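Putative carboxynorspermidine decarboxylase protein (Sinorhizobium meliloti, PDB 3MT1) probably catalyses the pyridoxal 5'-phosphate-dependent decarboxylation of carboxynorspermidine and carboxyspermidine to norspermidine and spermidine, working as a homodimer. Local coordinates at residues E62-R67 with V90-K95; D53-S58 with E68-E73. One frame throughout, in Å; residues are numbered along the deposited sequence.

Interaction 1 (E62-R67 with V90-K95); sequences EVRLGR and VSHADK
Arg64 and His92 meet where two neighbouring outer helices of the eight-stranded alpha/beta barrel, 60-70 and 83-92, lie side by side; this barrel is the pyridoxal-phosphate-binding fold of the class-II Orn/Lys/Arg decarboxylases. The imidazole is laid against the helix backbone: Arg64 CA stands 4.0 Å from the centroid of the His92 ring and only 8° off the ring normal, the geometry of a CH-pi contact over the face. The Arg64 side chain, with CG anti to the backbone N (chi1 176°) and extended from CG to NE, then runs out past His92 NE2, its CB 3.8 Å from that nitrogen. The guanidinium beyond forms a salt bridge with Glu68 and a cation-pi contact with Tyr357 of the second subunit.

Arg67 reaches the same histidine differently. Its CG comes to the ring edge, 3.8 Å from His92 ND1, after which bends at its second and third torsions fold the chain back over the end of helix 83-92. There Arg67 NE gives a weak hydrogen bond to the carbonyl oxygen of His92, with an N-H...O angle of 120°, while NH2 forms a salt bridge of 2.8 Å with Asp94 OD2. The carboxylate oxygen lies in the guanidinium plane, yet the nitrogen sits above the carboxylate plane. Arg67 NH1 is probably bonded to Lys72 O, and Asp94 OD2 also accepts from Thr74 N. A leucine in place of Arg67 would probably leave Asp94 without its charged mate and the Lys72 carbonyl without this donor.

On the side of strand 73-77, where it touches Thr74, buried Val63 points at the turn after helix 83-92. Val63 CG1 and CG2 each lie 4.0 Å from His92 CB, and Val63 CG2 also meets Ala93 CB at 4.2 Å.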
ATOM      1  N   GLU B  62      13.097  -6.586   9.211  1.00 27.36           N
ATOM      2  CA  GLU B  62      12.539  -6.273  10.514  1.00 27.17           C
ATOM      3  C   GLU B  62      13.427  -6.734  11.671  1.00 27.11           C
ATOM      4  O   GLU B  62      13.700  -5.933  12.606  1.00 26.30           O
ATOM      5  CB  GLU B  62      11.087  -6.730  10.658  1.00 27.05           C
ATOM      6  CG  GLU B  62      10.126  -5.782   9.944  1.00 29.87           C
ATOM      7  CD  GLU B  62       8.585  -6.092  10.129  1.00 34.91           C
ATOM      8  OE1 GLU B  62       8.183  -7.194  10.599  1.00 30.49           O
ATOM      9  OE2 GLU B  62       7.776  -5.179   9.788  1.00 38.75           O
ATOM     10  N   VAL B  63      13.914  -7.975  11.596  1.00 26.39           N
ATOM     11  CA  VAL B  63      14.866  -8.445  12.584  1.00 27.63           C
ATOM     12  C   VAL B  63      16.146  -7.603  12.653  1.00 27.66           C
ATOM     13  O   VAL B  63      16.625  -7.286  13.738  1.00 27.89           O
ATOM     14  CB  VAL B  63      15.192  -9.957  12.468  1.00 29.41           C
ATOM     15  CG1 VAL B  63      16.279 -10.254  11.389  1.00 29.51           C
ATOM     16  CG2 VAL B  63      15.663 -10.472  13.832  1.00 31.01           C
ATOM     17  N   ARG B  64      16.680  -7.206  11.513  1.00 27.48           N
ATOM     18  CA  ARG B  64      17.810  -6.268  11.536  1.00 28.75           C
ATOM     19  C   ARG B  64      17.432  -4.913  12.194  1.00 29.58           C
ATOM     20  O   ARG B  64      18.202  -4.364  13.043  1.00 30.11           O
ATOM     21  CB  ARG B  64      18.366  -6.051  10.129  1.00 29.60           C
ATOM     22  CG  ARG B  64      19.458  -5.032  10.029  1.00 28.62           C
ATOM     23  CD  ARG B  64      20.214  -5.249   8.743  1.00 30.19           C
ATOM     24  NE  ARG B  64      21.241  -4.235   8.525  1.00 33.51           N
ATOM     25  CZ  ARG B  64      21.928  -4.095   7.397  1.00 34.34           C
ATOM     26  NH1 ARG B  64      21.677  -4.882   6.365  1.00 37.01           N
ATOM     27  NH2 ARG B  64      22.834  -3.135   7.283  1.00 35.29           N
ATOM     28  N   LEU B  65      16.257  -4.395  11.847  1.00 27.95           N
ATOM     29  CA  LEU B  65      15.867  -3.122  12.408  1.00 29.09           C
ATOM     30  C   LEU B  65      15.778  -3.238  13.923  1.00 30.08           C
ATOM     31  O   LEU B  65      16.226  -2.336  14.604  1.00 32.33           O
ATOM     32  CB  LEU B  65      14.529  -2.616  11.836  1.00 28.13           C
ATOM     33  CG  LEU B  65      13.978  -1.327  12.441  1.00 26.92           C
ATOM     34  CD1 LEU B  65      14.766  -0.102  11.993  1.00 27.77           C
ATOM     35  CD2 LEU B  65      12.582  -1.150  12.062  1.00 27.16           C
ATOM     36  N   GLY B  66      15.218  -4.345  14.442  1.00 30.52           N
ATOM     37  CA  GLY B  66      15.002  -4.521  15.877  1.00 30.60           C
ATOM     38  C   GLY B  66      16.337  -4.661  16.591  1.00 33.33           C
ATOM     39  O   GLY B  66      16.540  -4.052  17.640  1.00 33.39           O
ATOM     40  N   ARG B  67      17.246  -5.467  16.021  1.00 34.82           N
ATOM     41  CA  ARG B  67      18.585  -5.607  16.573  1.00 37.15           C
ATOM     42  C   ARG B  67      19.342  -4.294  16.555  1.00 38.63           C
ATOM     43  O   ARG B  67      19.819  -3.871  17.601  1.00 40.32           O
ATOM     44  CB  ARG B  67      19.394  -6.732  15.902  1.00 37.87           C
ATOM     45  CG  ARG B  67      20.906  -6.801  16.297  1.00 41.68           C
ATOM     46  CD  ARG B  67      21.200  -7.001  17.810  1.00 47.06           C
ATOM     47  NE  ARG B  67      20.768  -8.322  18.279  1.00 53.18           N
ATOM     48  CZ  ARG B  67      19.998  -8.559  19.351  1.00 55.79           C
ATOM     49  NH1 ARG B  67      19.555  -7.563  20.127  1.00 55.69           N
ATOM     50  NH2 ARG B  67      19.661  -9.813  19.655  1.00 56.60           N
ATOM     51  N   VAL B  90      19.620 -15.505  11.598  1.00 40.23           N
ATOM     52  CA  VAL B  90      20.139 -16.159  12.801  1.00 40.24           C
ATOM     53  C   VAL B  90      21.126 -15.285  13.564  1.00 40.97           C
ATOM     54  O   VAL B  90      21.104 -15.239  14.788  1.00 42.02           O
ATOM     55  CB  VAL B  90      20.742 -17.566  12.516  1.00 41.77           C
ATOM     56  CG1 VAL B  90      21.601 -18.061  13.716  1.00 40.21           C
ATOM     57  CG2 VAL B  90      19.615 -18.560  12.231  1.00 40.20           C
ATOM     58  N   SER B  91      21.975 -14.569  12.851  1.00 41.55           N
ATOM     59  CA  SER B  91      22.938 -13.719  13.514  1.00 42.19           C
ATOM     60  C   SER B  91      22.344 -12.488  14.187  1.00 40.94           C
ATOM     61  O   SER B  91      22.989 -11.916  15.013  1.00 41.91           O
ATOM     62  CB  SER B  91      24.025 -13.290  12.551  1.00 43.19           C
ATOM     63  OG  SER B  91      23.464 -12.452  11.587  1.00 44.78           O
ATOM     64  N   HIS B  92      21.127 -12.080  13.853  1.00 40.11           N
ATOM     65  CA  HIS B  92      20.502 -10.920  14.533  1.00 39.60           C
ATOM     66  C   HIS B  92      19.600 -11.378  15.673  1.00 39.29           C
ATOM     67  O   HIS B  92      19.400 -10.639  16.616  1.00 39.18           O
ATOM     68  CB  HIS B  92      19.651 -10.031  13.589  1.00 38.16           C
ATOM     69  CG  HIS B  92      20.431  -9.290  12.542  1.00 38.07           C
ATOM     70  ND1 HIS B  92      21.346  -8.308  12.845  1.00 40.99           N
ATOM     71  CD2 HIS B  92      20.397  -9.360  11.190  1.00 37.48           C
ATOM     72  CE1 HIS B  92      21.868  -7.830  11.725  1.00 41.57           C
ATOM     73  NE2 HIS B  92      21.307  -8.452  10.705  1.00 38.99           N
ATOM     74  N   ALA B  93      19.066 -12.591  15.578  1.00 39.97           N
ATOM     75  CA  ALA B  93      18.013 -13.041  16.483  1.00 40.56           C
ATOM     76  C   ALA B  93      18.549 -13.754  17.722  1.00 42.16           C
ATOM     77  O   ALA B  93      19.573 -14.423  17.653  1.00 43.98           O
ATOM     78  CB  ALA B  93      17.037 -13.954  15.739  1.00 39.96           C
ATOM     79  N   ASP B  94      17.846 -13.624  18.845  1.00 42.55           N
ATOM     80  CA  ASP B  94      18.091 -14.446  20.035  1.00 43.58           C
ATOM     81  C   ASP B  94      17.209 -15.676  20.060  1.00 43.65           C
ATOM     82  O   ASP B  94      17.574 -16.715  20.582  1.00 44.98           O
ATOM     83  CB  ASP B  94      17.819 -13.620  21.278  1.00 44.10           C
ATOM     84  CG  ASP B  94      18.805 -12.496  21.427  1.00 45.92           C
ATOM     85  OD1 ASP B  94      20.018 -12.787  21.380  1.00 50.07           O
ATOM     86  OD2 ASP B  94      18.380 -11.330  21.567  1.00 46.12           O
ATOM     87  N   LYS B  95      16.030 -15.543  19.492  1.00 43.04           N
ATOM     88  CA  LYS B  95      15.139 -16.647  19.323  1.00 42.87           C
ATOM     89  C   LYS B  95      14.684 -16.620  17.881  1.00 42.83           C
ATOM     90  O   LYS B  95      14.606 -15.540  17.244  1.00 42.19           O
ATOM     91  CB  LYS B  95      13.982 -16.547  20.321  1.00 42.54           C
ATOM     92  CG  LYS B  95      14.480 -16.793  21.754  1.00 43.39           C
ATOM     93  CD  LYS B  95      13.363 -16.930  22.767  1.00 45.19           C
ATOM     94  CE  LYS B  95      13.853 -17.053  24.214  1.00 42.78           C
ATOM     95  NZ  LYS B  95      14.560 -15.797  24.636  1.00 42.91           N
TER

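Interaction 2 (D53-S58 with E68-E73); sequences DGTTSS and ERFGKE
Gly54 and Glu73 pair at the start of two adjacent parallel barrel strands, 54-57 and 73-77, which helix 60-70 joins in a right-handed beta-alpha-beta crossover. Two backbone hydrogen bonds define the bridge, both made by Glu73 around Gly54: Glu73 N donates to Asp53 O at 3.1 Å, and Thr55 N donates to Glu73 O at 3.0 Å. The second is nearly straight at the acceptor, with a C=O...N angle of 168°.

A CA-H...O contact lies between them, Gly54 CA being 2.9 Å from Glu73 O. A side chain on Gly54 would run into that oxygen, and at this phi (144°) a CB would also press on the carbonyl oxygen of Asp53.

Apolar packing comes from the end of the helix. The Phe70 ring packs against Gly54 and Thr55, and Thr55 CG2 lies over one ring face, 3.8 Å from the Phe70 centroid in a CH-pi contact. Thr55 OG1 lies between the backbone N and the carbonyl carbon (chi1 61°), which leaves CG2 anti to the carbonyl carbon and facing the ring. Phe45 meets the Phe70 ring edge-to-face. Just beyond, Gly71 leaves helical geometry with positive phi.

The polar ends have partners beyond the bridge: Asp53 with Arg25, and Lys72 NZ with Met52 O.

A water, whose protons may be shared with further acceptors, joins strand and turn: it sits 2.6 Å from Thr55 OG1, within bonding reach of Gly71 O (2.8 Å) and Glu73 O (3.1 Å).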
ATOM      1  N   ASP B  53      10.955  -5.305  26.355  1.00 37.41           N
ATOM      2  CA  ASP B  53      12.016  -6.325  26.446  1.00 38.12           C
ATOM      3  C   ASP B  53      12.667  -6.661  25.100  1.00 37.52           C
ATOM      4  O   ASP B  53      13.566  -7.507  25.063  1.00 39.37           O
ATOM      5  CB  ASP B  53      11.483  -7.606  27.110  1.00 37.80           C
ATOM      6  CG  ASP B  53      11.073  -7.383  28.559  1.00 41.16           C
ATOM      7  OD1 ASP B  53      11.978  -7.367  29.436  1.00 45.02           O
ATOM      8  OD2 ASP B  53       9.848  -7.224  28.831  1.00 43.60           O
ATOM      9  N   GLY B  54      12.229  -6.006  24.022  1.00 35.73           N
ATOM     10  CA  GLY B  54      12.656  -6.338  22.677  1.00 35.06           C
ATOM     11  C   GLY B  54      11.590  -6.200  21.585  1.00 34.40           C
ATOM     12  O   GLY B  54      10.563  -5.523  21.750  1.00 35.08           O
ATOM     13  N   THR B  55      11.825  -6.866  20.474  1.00 33.40           N
ATOM     14  CA  THR B  55      10.998  -6.727  19.289  1.00 33.05           C
ATOM     15  C   THR B  55      10.777  -8.114  18.773  1.00 33.03           C
ATOM     16  O   THR B  55      11.551  -8.999  19.062  1.00 33.91           O
ATOM     17  CB  THR B  55      11.773  -5.928  18.146  1.00 33.59           C
ATOM     18  OG1 THR B  55      12.978  -6.628  17.752  1.00 32.70           O
ATOM     19  CG2 THR B  55      12.156  -4.513  18.628  1.00 31.87           C
ATOM     20  N   THR B  56       9.717  -8.314  18.021  1.00 33.37           N
ATOM     21  CA  THR B  56       9.563  -9.539  17.258  1.00 34.12           C
ATOM     22  C   THR B  56       9.351  -9.161  15.774  1.00 32.87           C
ATOM     23  O   THR B  56       8.834  -8.120  15.486  1.00 32.72           O
ATOM     24  CB  THR B  56       8.428 -10.423  17.825  1.00 35.17           C
ATOM     25  OG1 THR B  56       8.459 -11.699  17.179  1.00 38.15           O
ATOM     26  CG2 THR B  56       7.019  -9.781  17.598  1.00 35.88           C
ATOM     27  N   SER B  57       9.769 -10.010  14.860  1.00 32.92           N
ATOM     28  CA  SER B  57       9.873  -9.667  13.452  1.00 33.95           C
ATOM     29  C   SER B  57       9.344 -10.746  12.560  1.00 33.65           C
ATOM     30  O   SER B  57       9.377 -11.899  12.928  1.00 35.47           O
ATOM     31  CB  SER B  57      11.341  -9.569  13.076  1.00 34.10           C
ATOM     32  OG  SER B  57      11.905  -8.409  13.613  1.00 38.17           O
ATOM     33  N   SER B  58       8.963 -10.403  11.342  1.00 33.28           N
ATOM     34  CA  SER B  58       8.602 -11.434  10.388  1.00 33.64           C
ATOM     35  C   SER B  58       9.362 -11.394   9.087  1.00 33.08           C
ATOM     36  O   SER B  58       8.905 -11.948   8.113  1.00 34.05           O
ATOM     37  CB  SER B  58       7.100 -11.413  10.122  1.00 34.27           C
ATOM     38  OG  SER B  58       6.642 -10.080  10.017  1.00 37.46           O
ATOM     39  N   GLU B  68      19.424  -3.637  15.400  1.00 38.68           N
ATOM     40  CA  GLU B  68      20.242  -2.419  15.279  1.00 39.50           C
ATOM     41  C   GLU B  68      19.707  -1.185  15.963  1.00 39.42           C
ATOM     42  O   GLU B  68      20.481  -0.377  16.416  1.00 41.23           O
ATOM     43  CB  GLU B  68      20.571  -2.106  13.821  1.00 39.72           C
ATOM     44  CG  GLU B  68      21.461  -3.204  13.218  1.00 43.65           C
ATOM     45  CD  GLU B  68      21.892  -2.961  11.783  1.00 47.73           C
ATOM     46  OE1 GLU B  68      21.559  -1.891  11.221  1.00 53.66           O
ATOM     47  OE2 GLU B  68      22.562  -3.848  11.213  1.00 47.96           O
ATOM     48  N   ARG B  69      18.397  -1.012  16.061  1.00 38.21           N
ATOM     49  CA  ARG B  69      17.885   0.256  16.585  1.00 38.08           C
ATOM     50  C   ARG B  69      17.081   0.044  17.846  1.00 37.73           C
ATOM     51  O   ARG B  69      16.745   0.992  18.523  1.00 38.79           O
ATOM     52  CB  ARG B  69      16.937   0.953  15.580  1.00 37.95           C
ATOM     53  CG  ARG B  69      17.470   1.357  14.261  1.00 37.06           C
ATOM     54  CD  ARG B  69      18.560   2.345  14.381  1.00 37.01           C
ATOM     55  NE  ARG B  69      19.046   2.704  13.072  1.00 34.94           N
ATOM     56  CZ  ARG B  69      19.845   3.742  12.830  1.00 40.11           C
ATOM     57  NH1 ARG B  69      20.245   4.539  13.831  1.00 38.62           N
ATOM     58  NH2 ARG B  69      20.227   3.992  11.572  1.00 37.06           N
ATOM     59  N   PHE B  70      16.674  -1.175  18.132  1.00 36.29           N
ATOM     60  CA  PHE B  70      15.896  -1.350  19.338  1.00 35.89           C
ATOM     61  C   PHE B  70      16.711  -2.007  20.417  1.00 36.93           C
ATOM     62  O   PHE B  70      16.664  -1.572  21.555  1.00 37.92           O
ATOM     63  CB  PHE B  70      14.599  -2.113  19.085  1.00 34.33           C
ATOM     64  CG  PHE B  70      13.598  -1.993  20.217  1.00 33.98           C
ATOM     65  CD1 PHE B  70      13.819  -2.625  21.440  1.00 33.48           C
ATOM     66  CD2 PHE B  70      12.450  -1.239  20.059  1.00 32.34           C
ATOM     67  CE1 PHE B  70      12.913  -2.484  22.469  1.00 34.61           C
ATOM     68  CE2 PHE B  70      11.510  -1.126  21.084  1.00 31.74           C
ATOM     69  CZ  PHE B  70      11.730  -1.742  22.272  1.00 34.05           C
ATOM     70  N   GLY B  71      17.480  -3.037  20.055  1.00 37.44           N
ATOM     71  CA  GLY B  71      18.332  -3.745  21.003  1.00 38.26           C
ATOM     72  C   GLY B  71      17.543  -4.691  21.881  1.00 38.14           C
ATOM     73  O   GLY B  71      16.378  -4.988  21.586  1.00 37.53           O
ATOM     74  N   LYS B  72      18.172  -5.153  22.961  1.00 39.67           N
ATOM     75  CA  LYS B  72      17.564  -6.088  23.927  1.00 40.59           C
ATOM     76  C   LYS B  72      17.258  -7.434  23.227  1.00 40.06           C
ATOM     77  O   LYS B  72      18.051  -7.863  22.395  1.00 40.66           O
ATOM     78  CB  LYS B  72      16.329  -5.479  24.627  1.00 40.79           C
ATOM     79  CG  LYS B  72      16.611  -4.252  25.562  1.00 43.20           C
ATOM     80  CD  LYS B  72      15.422  -4.042  26.539  1.00 43.87           C
ATOM     81  CE  LYS B  72      15.725  -3.051  27.663  1.00 45.05           C
ATOM     82  NZ  LYS B  72      14.560  -2.910  28.616  1.00 44.41           N
ATOM     83  N   GLU B  73      16.156  -8.095  23.550  1.00 39.17           N
ATOM     84  CA  GLU B  73      15.852  -9.380  22.930  1.00 39.99           C
ATOM     85  C   GLU B  73      15.187  -9.211  21.548  1.00 39.59           C
ATOM     86  O   GLU B  73      14.212  -8.444  21.397  1.00 39.88           O
ATOM     87  CB  GLU B  73      14.922 -10.201  23.842  1.00 39.92           C
ATOM     88  CG  GLU B  73      15.514 -11.566  24.219  1.00 42.02           C
ATOM     89  CD  GLU B  73      14.566 -12.466  24.988  1.00 40.16           C
ATOM     90  OE1 GLU B  73      14.449 -12.268  26.233  1.00 42.40           O
ATOM     91  OE2 GLU B  73      13.984 -13.374  24.342  1.00 34.76           O
TER
HETATM   92  O   HOH W   1      14.900  -6.083  19.467  1.00 38.25           O

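The two interactions share helix 60-70 and have centres about 7 Å apart. Both are partly buried, with Val63 and Ala93 as the buried residues of interaction 1 against Gly54, Thr55 and Phe70 in interaction 2. Interaction 2 closes the beta-alpha-beta unit at the barrel wall, with regular backbone bonds and a buried aromatic packed on the strand. Interaction 1 lies farther out, its centre about 17 Å from that of the chain against about 13 Å, and relies mainly on side chains: a histidine against a helix and an arginine salt bridge, with apolar contact at its inner side. Lys95 NZ ties them together through a salt bridge of 2.5 Å with Glu73 OE2. Both also reach the second subunit.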